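Beta-galactosidase (PDB 4CU9) hydrolyses beta-galactosides as a pneumococcal glycosidase, and the portion described here is a calcium-binding carbohydrate-binding module that probably recognises sugars. Local coordinates at residues A[17-22]-A[36-41]; A[62-67]-A[177-182]; A[98-103]-A[161-166]. All coordinates share one frame; numbering follows the deposited sequence.

Contact 1: residues A[17-22]-A[36-41]; sequences NQAFAS and DYLNDG. With CA (calcium ion), chain C.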
loop_
_atom_site.group_PDB
_atom_site.type_symbol
_atom_site.label_atom_id
_atom_site.label_comp_id
_atom_site.label_asym_id
_atom_site.label_seq_id
_atom_site.Cartn_x
_atom_site.Cartn_y
_atom_site.Cartn_z
ATOM N N ASN A 17 8.877 8.210 6.563
ATOM C CA ASN A 17 8.405 7.215 5.589
ATOM C C ASN A 17 7.362 7.769 4.635
ATOM O O ASN A 17 6.493 8.588 5.012
ATOM C CB ASN A 17 7.820 5.982 6.253
ATOM C CG ASN A 17 8.787 5.246 7.165
ATOM O OD1 ASN A 17 10.011 5.282 7.019
ATOM N ND2 ASN A 17 8.206 4.465 8.065
ATOM N N GLN A 18 7.452 7.321 3.383
ATOM C CA GLN A 18 6.586 7.804 2.309
ATOM C C GLN A 18 5.684 6.701 1.772
ATOM O O GLN A 18 6.180 5.688 1.263
ATOM C CB GLN A 18 7.441 8.357 1.158
ATOM C CG GLN A 18 6.617 8.865 -0.007
ATOM C CD GLN A 18 5.718 10.043 0.401
ATOM O OE1 GLN A 18 6.219 11.094 0.774
ATOM N NE2 GLN A 18 4.408 9.847 0.388
ATOM N N ALA A 19 4.366 6.909 1.890
ATOM C CA ALA A 19 3.418 5.961 1.388
ATOM C C ALA A 19 3.359 6.142 -0.114
ATOM O O ALA A 19 3.636 7.225 -0.632
ATOM C CB ALA A 19 2.053 6.166 2.012
ATOM N N PHE A 20 3.098 5.051 -0.814
ATOM C CA PHE A 20 2.951 5.092 -2.282
ATOM C C PHE A 20 1.901 4.133 -2.756
ATOM O O PHE A 20 1.609 3.103 -2.076
ATOM C CB PHE A 20 4.292 4.865 -3.007
ATOM C CG PHE A 20 4.788 3.463 -2.882
ATOM C CD1 PHE A 20 5.520 3.086 -1.787
ATOM C CD2 PHE A 20 4.412 2.530 -3.811
ATOM C CE1 PHE A 20 5.941 1.756 -1.668
ATOM C CE2 PHE A 20 4.803 1.213 -3.691
ATOM C CZ PHE A 20 5.557 0.839 -2.614
ATOM N N ALA A 21 1.395 4.393 -3.967
ATOM C CA ALA A 21 0.472 3.497 -4.631
ATOM C C ALA A 21 0.575 3.493 -6.155
ATOM O O ALA A 21 0.956 4.487 -6.765
ATOM C CB ALA A 21 -0.964 3.762 -4.194
ATOM N N SER A 22 0.269 2.349 -6.745
ATOM C CA SER A 22 0.180 2.244 -8.202
ATOM C C SER A 22 -0.893 3.176 -8.790
ATOM O O SER A 22 -0.703 3.705 -9.897
ATOM C CB SER A 22 -0.056 0.793 -8.628
ATOM O OG SER A 22 -1.257 0.249 -8.135
ATOM N N ASP A 36 -1.216 9.425 1.286
ATOM C CA ASP A 36 -0.527 9.833 2.495
ATOM C C ASP A 36 -1.329 9.512 3.747
ATOM O O ASP A 36 -0.770 9.498 4.814
ATOM C CB ASP A 36 -0.181 11.326 2.417
ATOM C CG ASP A 36 1.019 11.592 1.478
ATOM O OD1 ASP A 36 2.095 10.968 1.656
ATOM O OD2 ASP A 36 0.916 12.442 0.562
ATOM N N TYR A 37 -2.626 9.226 3.626
ATOM C CA TYR A 37 -3.408 8.801 4.775
ATOM C C TYR A 37 -3.073 7.378 5.225
ATOM O O TYR A 37 -3.462 6.991 6.328
ATOM C CB TYR A 37 -4.911 8.892 4.503
ATOM C CG TYR A 37 -5.439 10.286 4.272
ATOM C CD1 TYR A 37 -4.839 11.377 4.867
ATOM C CD2 TYR A 37 -6.547 10.512 3.460
ATOM C CE1 TYR A 37 -5.304 12.675 4.661
ATOM C CE2 TYR A 37 -7.045 11.810 3.273
ATOM C CZ TYR A 37 -6.409 12.882 3.877
ATOM O OH TYR A 37 -6.831 14.207 3.709
ATOM N N LEU A 38 -2.325 6.629 4.404
ATOM C CA LEU A 38 -1.913 5.276 4.746
ATOM C C LEU A 38 -0.958 5.174 5.936
ATOM O O LEU A 38 -0.986 4.169 6.647
ATOM C CB LEU A 38 -1.206 4.591 3.593
ATOM C CG LEU A 38 -2.043 4.090 2.420
ATOM C CD1 LEU A 38 -1.120 3.391 1.442
ATOM C CD2 LEU A 38 -3.104 3.126 2.880
ATOM N N ASN A 39 -0.107 6.172 6.125
ATOM C CA ASN A 39 0.850 6.112 7.245
ATOM C C ASN A 39 0.886 7.323 8.132
ATOM O O ASN A 39 1.953 7.704 8.608
ATOM C CB ASN A 39 2.257 5.775 6.733
ATOM C CG ASN A 39 2.853 6.879 5.889
ATOM O OD1 ASN A 39 2.126 7.663 5.314
ATOM N ND2 ASN A 39 4.184 6.939 5.812
ATOM N N ASP A 40 -0.269 7.911 8.394
ATOM C CA ASP A 40 -0.329 9.122 9.217
ATOM C C ASP A 40 -0.678 8.825 10.675
ATOM O O ASP A 40 -0.889 9.724 11.466
ATOM C CB ASP A 40 -1.315 10.124 8.608
ATOM C CG ASP A 40 -2.721 9.631 8.592
ATOM O OD1 ASP A 40 -3.035 8.482 8.980
ATOM O OD2 ASP A 40 -3.571 10.402 8.179
ATOM N N GLY A 41 -0.784 7.552 11.037
ATOM C CA GLY A 41 -1.171 7.207 12.399
ATOM C C GLY A 41 -2.647 7.340 12.710
ATOM O O GLY A 41 -3.084 6.890 13.770
HETATM CA CA CA C . -4.376 6.636 8.347
HETATM O O HOH W 1 5.344 4.992 8.041
HETATM O O HOH W 2 3.318 9.185 3.322
HETATM O O HOH W 3 -6.320 7.841 8.011
#
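A bend at chi2 (62°) curls the Gln18 carboxamide back toward Asp36, while chi1 of 67° in Asn39 wedges CG between its backbone N and carbonyl carbon and turns the amide to Asn17. From there Asn39 ND2 donates to Asn17 O over 2.9 Å, reaching it from above the carbonyl plane, 75° out, rather than on a lone pair. Gln18 NE2 serves two acceptors. It meets Ala19 O at 2.9 Å in the carbonyl plane on a lone pair, and it also reaches Asp36 OD1 at 2.9 Å on the syn side. Asp36 OD2 is taken by Tyr114 OH. A water accepts from Ala19 N and donates to Asp36 OD1 (2.7 Å) and Asn39 OD1, so both ends of the Asn39 amide are held and its flip is fixed. A second water accepts from both Asn17 ND2 and Asn39 ND2. Beside these polar bonds, Ala19 CB rests on Leu38 CB at 3.9 Å. The loop 36-41 also supplies Tyr37 O, 2.2 Å from the calcium ion, and Asp40 OD1, 2.4 Å from it. The chemistry implies a loop bound to strand 18-21 by side-chain amides, the Asp36 carboxylate and two bridging waters, with calcium ligands on adjacent residues.

Contact 2: residues A[62-67]-A[177-182]; sequences VSAGVI and IEMTFL. With CA (calcium ion), chain C.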
loop_
_atom_site.group_PDB
_atom_site.type_symbol
_atom_site.label_atom_id
_atom_site.label_comp_id
_atom_site.label_asym_id
_atom_site.label_seq_id
_atom_site.Cartn_x
_atom_site.Cartn_y
_atom_site.Cartn_z
ATOM N N VAL A 62 -4.127 -3.707 -7.640
ATOM C CA VAL A 62 -3.596 -2.421 -7.220
ATOM C C VAL A 62 -2.573 -2.728 -6.128
ATOM O O VAL A 62 -2.759 -3.659 -5.356
ATOM C CB VAL A 62 -4.727 -1.465 -6.741
ATOM C CG1 VAL A 62 -5.553 -2.060 -5.617
ATOM C CG2 VAL A 62 -4.213 -0.090 -6.340
ATOM N N SER A 63 -1.483 -1.953 -6.104
ATOM C CA SER A 63 -0.469 -2.060 -5.064
ATOM C C SER A 63 -0.343 -0.792 -4.267
ATOM O O SER A 63 -0.456 0.333 -4.809
ATOM C CB SER A 63 0.883 -2.383 -5.682
ATOM O OG SER A 63 0.806 -3.578 -6.411
ATOM N N ALA A 64 -0.162 -0.961 -2.969
ATOM C CA ALA A 64 0.102 0.186 -2.109
ATOM C C ALA A 64 1.158 -0.227 -1.101
ATOM O O ALA A 64 1.253 -1.424 -0.708
ATOM C CB ALA A 64 -1.170 0.690 -1.465
ATOM N N GLY A 65 2.037 0.706 -0.772
ATOM C CA GLY A 65 3.148 0.414 0.099
ATOM C C GLY A 65 3.794 1.576 0.823
ATOM O O GLY A 65 3.287 2.720 0.791
ATOM N N VAL A 66 4.919 1.288 1.453
ATOM C CA VAL A 66 5.718 2.298 2.154
ATOM C C VAL A 66 7.175 2.198 1.766
ATOM O O VAL A 66 7.767 1.111 1.739
ATOM C CB VAL A 66 5.578 2.204 3.694
ATOM C CG1 VAL A 66 6.422 3.250 4.408
ATOM C CG2 VAL A 66 4.109 2.275 4.154
ATOM N N ILE A 67 7.731 3.339 1.407
ATOM C CA ILE A 67 9.173 3.562 1.321
ATOM C C ILE A 67 9.708 4.077 2.673
ATOM O O ILE A 67 9.275 5.114 3.168
ATOM C CB ILE A 67 9.494 4.631 0.272
ATOM C CG1 ILE A 67 9.005 4.191 -1.100
ATOM C CG2 ILE A 67 10.994 4.890 0.224
ATOM C CD1 ILE A 67 8.799 5.336 -2.077
ATOM N N ILE A 177 -7.288 2.510 5.484
ATOM C CA ILE A 177 -7.132 3.604 6.427
ATOM C C ILE A 177 -5.715 3.698 6.976
ATOM O O ILE A 177 -5.275 4.771 7.343
ATOM C CB ILE A 177 -8.162 3.439 7.566
ATOM C CG1 ILE A 177 -9.553 3.723 7.012
ATOM C CG2 ILE A 177 -7.874 4.346 8.752
ATOM C CD1 ILE A 177 -10.653 3.099 7.858
ATOM N N GLU A 178 -5.040 2.558 7.091
ATOM C CA GLU A 178 -3.681 2.541 7.574
ATOM C C GLU A 178 -2.943 1.307 7.086
ATOM O O GLU A 178 -3.516 0.231 6.934
ATOM C CB GLU A 178 -3.628 2.648 9.110
ATOM C CG GLU A 178 -2.259 3.018 9.675
ATOM C CD GLU A 178 -1.895 4.487 9.559
ATOM O OE1 GLU A 178 -2.734 5.321 9.107
ATOM O OE2 GLU A 178 -0.758 4.836 9.949
ATOM N N MET A 179 -1.654 1.497 6.832
ATOM C CA MET A 179 -0.769 0.393 6.477
ATOM C C MET A 179 0.538 0.679 7.187
ATOM O O MET A 179 1.093 1.760 7.012
ATOM C CB MET A 179 -0.560 0.361 4.973
ATOM C CG MET A 179 0.508 -0.583 4.500
ATOM S SD MET A 179 0.790 -0.524 2.740
ATOM C CE MET A 179 -0.765 -0.943 2.004
ATOM N N THR A 180 1.036 -0.291 7.943
ATOM C CA THR A 180 2.255 -0.134 8.738
ATOM C C THR A 180 3.122 -1.384 8.610
ATOM O O THR A 180 2.597 -2.531 8.515
ATOM C CB THR A 180 1.897 0.060 10.231
ATOM O OG1 THR A 180 0.806 0.970 10.362
ATOM C CG2 THR A 180 3.046 0.624 10.990
ATOM N N PHE A 181 4.437 -1.166 8.620
ATOM C CA PHE A 181 5.415 -2.239 8.693
ATOM C C PHE A 181 6.248 -2.030 9.940
ATOM O O PHE A 181 6.585 -0.888 10.256
ATOM C CB PHE A 181 6.280 -2.265 7.442
ATOM C CG PHE A 181 5.470 -2.470 6.199
ATOM C CD1 PHE A 181 5.035 -3.739 5.845
ATOM C CD2 PHE A 181 5.039 -1.379 5.453
ATOM C CE1 PHE A 181 4.249 -3.920 4.715
ATOM C CE2 PHE A 181 4.240 -1.555 4.330
ATOM C CZ PHE A 181 3.827 -2.828 3.983
ATOM N N LEU A 182 6.611 -3.112 10.630
ATOM C CA LEU A 182 7.287 -2.963 11.918
ATOM C C LEU A 182 8.426 -3.954 12.103
ATOM O O LEU A 182 8.426 -4.998 11.496
ATOM C CB LEU A 182 6.293 -3.134 13.053
ATOM C CG LEU A 182 5.126 -2.139 13.139
ATOM C CD1 LEU A 182 4.227 -2.523 14.296
ATOM C CD2 LEU A 182 5.582 -0.690 13.301
HETATM CA CA CA C . -4.376 6.636 8.347
HETATM O O HOH W 3 -6.320 7.841 8.011
#
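Ala64 O takes a probable hydrogen bond from Trp163 N of the neighbouring strand and is also packed against by the methyl Met179 CE, 3.4 Å away. Strands 62-67 and 178-182 face one another with axes 7.5 Å apart and inclined at 47°, the layer-on-layer packing of a beta-sandwich, as expected of a galactose-binding-like domain. Met179 extends toward the other layer and then bends at chi3 (-59°), which lays its sulfur on the backbone, with Met179 SD 3.7 Å from Gly65 CA, and its methyl beside Ala64, with Met179 CE 3.9 Å from Ala64 CB. Further along, Val66 CG2 meets the rim of the Phe181 ring, near its plane, at 3.8 Å from CE2; the same ring also meets that of Trp163. At the other end of the segment, Ile177 and Glu178 form a classic beta bulge opposite His85. The calcium ion takes Ile177 O at 2.3 Å and Glu178 OE1 at 2.2 Å, with Tyr37, Asp40, Asp42 and a water completing the site. Between the strands the chemistry is thus apolar, with a thioether and a ring edge meeting small side chains and backbone, while the metal is bound where the strand is distorted.

Contact 3: residues A[98-103]-A[161-166]; sequences LVLERY and MRWRME. With EDO (1,2-ethanediol), chain D.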
loop_
_atom_site.group_PDB
_atom_site.type_symbol
_atom_site.label_atom_id
_atom_site.label_comp_id
_atom_site.label_asym_id
_atom_site.label_seq_id
_atom_site.Cartn_x
_atom_site.Cartn_y
_atom_site.Cartn_z
ATOM N N LEU A 98 -4.368 -10.750 -1.530
ATOM C CA LEU A 98 -3.423 -9.891 -0.783
ATOM C C LEU A 98 -2.073 -10.613 -0.837
ATOM O O LEU A 98 -1.954 -11.736 -0.317
ATOM C CB LEU A 98 -3.948 -9.775 0.692
ATOM C CG LEU A 98 -3.254 -8.919 1.728
ATOM C CD1 LEU A 98 -3.302 -7.430 1.390
ATOM C CD2 LEU A 98 -3.819 -9.103 3.116
ATOM N N VAL A 99 -1.076 -10.032 -1.502
ATOM C CA VAL A 99 0.290 -10.590 -1.534
ATOM C C VAL A 99 1.239 -9.568 -0.926
ATOM O O VAL A 99 1.216 -8.353 -1.319
ATOM C CB VAL A 99 0.769 -10.879 -2.972
ATOM C CG1 VAL A 99 2.200 -11.372 -2.980
ATOM C CG2 VAL A 99 -0.177 -11.860 -3.652
ATOM N N LEU A 100 2.043 -10.007 0.030
ATOM C CA LEU A 100 3.089 -9.146 0.604
ATOM C C LEU A 100 4.343 -9.247 -0.242
ATOM O O LEU A 100 4.832 -10.333 -0.516
ATOM C CB LEU A 100 3.419 -9.552 2.048
ATOM C CG LEU A 100 4.509 -8.769 2.797
ATOM C CD1 LEU A 100 4.122 -7.305 2.964
ATOM C CD2 LEU A 100 4.742 -9.387 4.167
ATOM N N GLU A 101 4.945 -8.114 -0.558
ATOM C CA GLU A 101 6.175 -8.086 -1.304
ATOM C C GLU A 101 7.193 -7.108 -0.774
ATOM O O GLU A 101 6.878 -6.023 -0.264
ATOM C CB GLU A 101 5.910 -7.756 -2.781
ATOM C CG GLU A 101 5.027 -8.771 -3.472
ATOM C CD GLU A 101 4.674 -8.423 -4.907
ATOM O OE1 GLU A 101 4.478 -7.223 -5.205
ATOM O OE2 GLU A 101 4.598 -9.377 -5.729
ATOM N N ARG A 102 8.455 -7.497 -0.932
ATOM C CA ARG A 102 9.574 -6.641 -0.568
ATOM C C ARG A 102 10.289 -6.175 -1.827
ATOM O O ARG A 102 10.396 -6.911 -2.796
ATOM C CB ARG A 102 10.544 -7.377 0.369
ATOM C CG ARG A 102 11.211 -8.595 -0.237
ATOM C CD ARG A 102 12.054 -9.323 0.810
ATOM N NE ARG A 102 12.618 -10.584 0.326
ATOM C CZ ARG A 102 13.811 -10.719 -0.240
ATOM N NH1 ARG A 102 14.594 -9.677 -0.424
ATOM N NH2 ARG A 102 14.229 -11.920 -0.612
ATOM N N TYR A 103 10.786 -4.941 -1.811
ATOM C CA TYR A 103 11.447 -4.392 -2.972
ATOM C C TYR A 103 12.829 -5.036 -3.130
ATOM O O TYR A 103 13.582 -5.100 -2.181
ATOM C CB TYR A 103 11.540 -2.877 -2.874
ATOM C CG TYR A 103 12.157 -2.244 -4.082
ATOM C CD1 TYR A 103 11.463 -2.215 -5.293
ATOM C CD2 TYR A 103 13.445 -1.689 -4.033
ATOM C CE1 TYR A 103 12.042 -1.647 -6.411
ATOM C CE2 TYR A 103 14.029 -1.138 -5.162
ATOM C CZ TYR A 103 13.312 -1.113 -6.339
ATOM O OH TYR A 103 13.853 -0.543 -7.477
ATOM N N MET A 161 8.319 -1.811 1.159
ATOM C CA MET A 161 7.440 -2.992 1.235
ATOM C C MET A 161 6.126 -2.573 0.613
ATOM O O MET A 161 5.807 -1.390 0.599
ATOM C CB MET A 161 7.208 -3.415 2.685
ATOM C CG MET A 161 8.481 -3.855 3.384
ATOM S SD MET A 161 9.164 -5.449 2.913
ATOM C CE MET A 161 7.853 -6.561 3.336
ATOM N N ARG A 162 5.412 -3.528 0.038
ATOM C CA ARG A 162 4.086 -3.272 -0.467
ATOM C C ARG A 162 3.175 -4.479 -0.321
ATOM O O ARG A 162 3.608 -5.624 -0.121
ATOM C CB ARG A 162 4.116 -2.808 -1.942
ATOM C CG ARG A 162 4.326 -3.910 -2.947
ATOM C CD ARG A 162 4.402 -3.387 -4.344
ATOM N NE ARG A 162 4.379 -4.475 -5.290
ATOM C CZ ARG A 162 4.284 -4.329 -6.600
ATOM N NH1 ARG A 162 4.217 -3.101 -7.137
ATOM N NH2 ARG A 162 4.280 -5.410 -7.370
ATOM N N TRP A 163 1.892 -4.189 -0.485
ATOM C CA TRP A 163 0.876 -5.211 -0.624
ATOM C C TRP A 163 0.339 -5.092 -2.038
ATOM O O TRP A 163 -0.131 -3.986 -2.475
ATOM C CB TRP A 163 -0.255 -5.021 0.392
ATOM C CG TRP A 163 0.140 -5.289 1.787
ATOM C CD1 TRP A 163 0.593 -4.405 2.677
ATOM C CD2 TRP A 163 0.189 -6.565 2.421
ATOM N NE1 TRP A 163 0.890 -5.024 3.859
ATOM C CE2 TRP A 163 0.660 -6.364 3.724
ATOM C CE3 TRP A 163 -0.121 -7.853 2.015
ATOM C CZ2 TRP A 163 0.779 -7.405 4.645
ATOM C CZ3 TRP A 163 0.011 -8.906 2.952
ATOM C CH2 TRP A 163 0.448 -8.646 4.244
ATOM N N ARG A 164 0.462 -6.188 -2.782
ATOM C CA ARG A 164 -0.090 -6.298 -4.138
ATOM C C ARG A 164 -1.450 -6.957 -4.009
ATOM O O ARG A 164 -1.570 -8.108 -3.591
ATOM C CB ARG A 164 0.841 -7.059 -5.067
ATOM C CG ARG A 164 0.293 -7.245 -6.501
ATOM C CD ARG A 164 1.406 -7.665 -7.438
ATOM N NE ARG A 164 2.009 -8.940 -7.071
ATOM C CZ ARG A 164 1.451 -10.131 -7.254
ATOM N NH1 ARG A 164 0.259 -10.272 -7.837
ATOM N NH2 ARG A 164 2.099 -11.213 -6.877
ATOM N N MET A 165 -2.492 -6.189 -4.290
ATOM C CA MET A 165 -3.858 -6.580 -3.940
ATOM C C MET A 165 -4.764 -6.659 -5.179
ATOM O O MET A 165 -4.463 -6.112 -6.241
ATOM C CB MET A 165 -4.421 -5.569 -2.961
ATOM C CG MET A 165 -3.653 -5.463 -1.637
ATOM S SD MET A 165 -4.177 -4.057 -0.577
ATOM C CE MET A 165 -3.473 -2.658 -1.414
ATOM N N GLU A 166 -5.856 -7.389 -5.029
ATOM C CA GLU A 166 -6.902 -7.431 -6.035
ATOM C C GLU A 166 -8.181 -7.013 -5.400
ATOM O O GLU A 166 -8.573 -7.528 -4.329
ATOM C CB GLU A 166 -7.043 -8.820 -6.622
ATOM C CG GLU A 166 -5.816 -9.226 -7.443
ATOM C CD GLU A 166 -5.989 -10.559 -8.176
ATOM O OE1 GLU A 166 -7.115 -11.093 -8.243
ATOM O OE2 GLU A 166 -4.973 -11.068 -8.699
HETATM C C1 EDO D . 3.205 -2.789 -10.765
HETATM O O1 EDO D . 2.706 -2.237 -9.528
HETATM C C2 EDO D . 4.428 -3.706 -10.632
HETATM O O2 EDO D . 4.028 -4.988 -10.154
HETATM O O HOH W 4 4.544 -11.989 -5.997
#
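Neighbouring antiparallel strands of the sandwich sheet make up this contact, with Val99-Arg164 and Glu101-Arg162 as hydrogen-bonded pairs; Arg164 N reaches Val99 O at 2.7 Å. On the face of Glu101 lies a salt-bridge network. Arg162, its chain extended to NE, presents its guanidinium side-on and nearly coplanar with the carboxylate: NE and NH2 donate to Glu101 OE1, each at 2.8 Å, NH2 on the syn lone pair of OE1 and NE nearly along the C-O axis. Arg164 comes across obliquely, and its NE reaches Glu101 OE2 at 2.9 Å from 48° above the carboxylate plane; a water links OE2 to Arg164 NH2. Val99 lies over one guanidinium face of Arg164. Arg162 also makes a cation-pi contact with Trp132, and its NH2 bonds O2 of a 1,2-ethanediol, probably from the crystallisation liquor, at 2.8 Å. The opposite face is largely apolar. Leu100 CD1 makes a CH-pi contact over Trp163, 3.8 Å from the six-membered ring centroid, and Leu98 CD1 reaches Trp163 CE3 obliquely at 3.3 Å. One carboxylate shared by two arginines probably stays ionised and partly offsets their charge, so the ladder carries charges on one face and mainly apolar side chains on the other.

The three contacts illustrate how one beta-sandwich adapts its chemistry to position. Contact 2 is fully buried and joins facing layers by apolar packing alone, whereas contact 3, largely buried but with Val99 and Arg164 partly exposed on its charged face, joins neighbours within a sheet and so adds backbone ladder bonds and ion pairs. Contact 1, partly buried, fastens a loop to an edge with amides and water. Strand 61-70 ties them together: it pairs with 18-21, Phe20 O probably bonding Gly65 N, and with 160-166 on its other side. Contacts 1 and 2 also share the calcium ion and its water ligand, and Leu38 O probably bonds Met179 N; contact 3 lies apart from the metal.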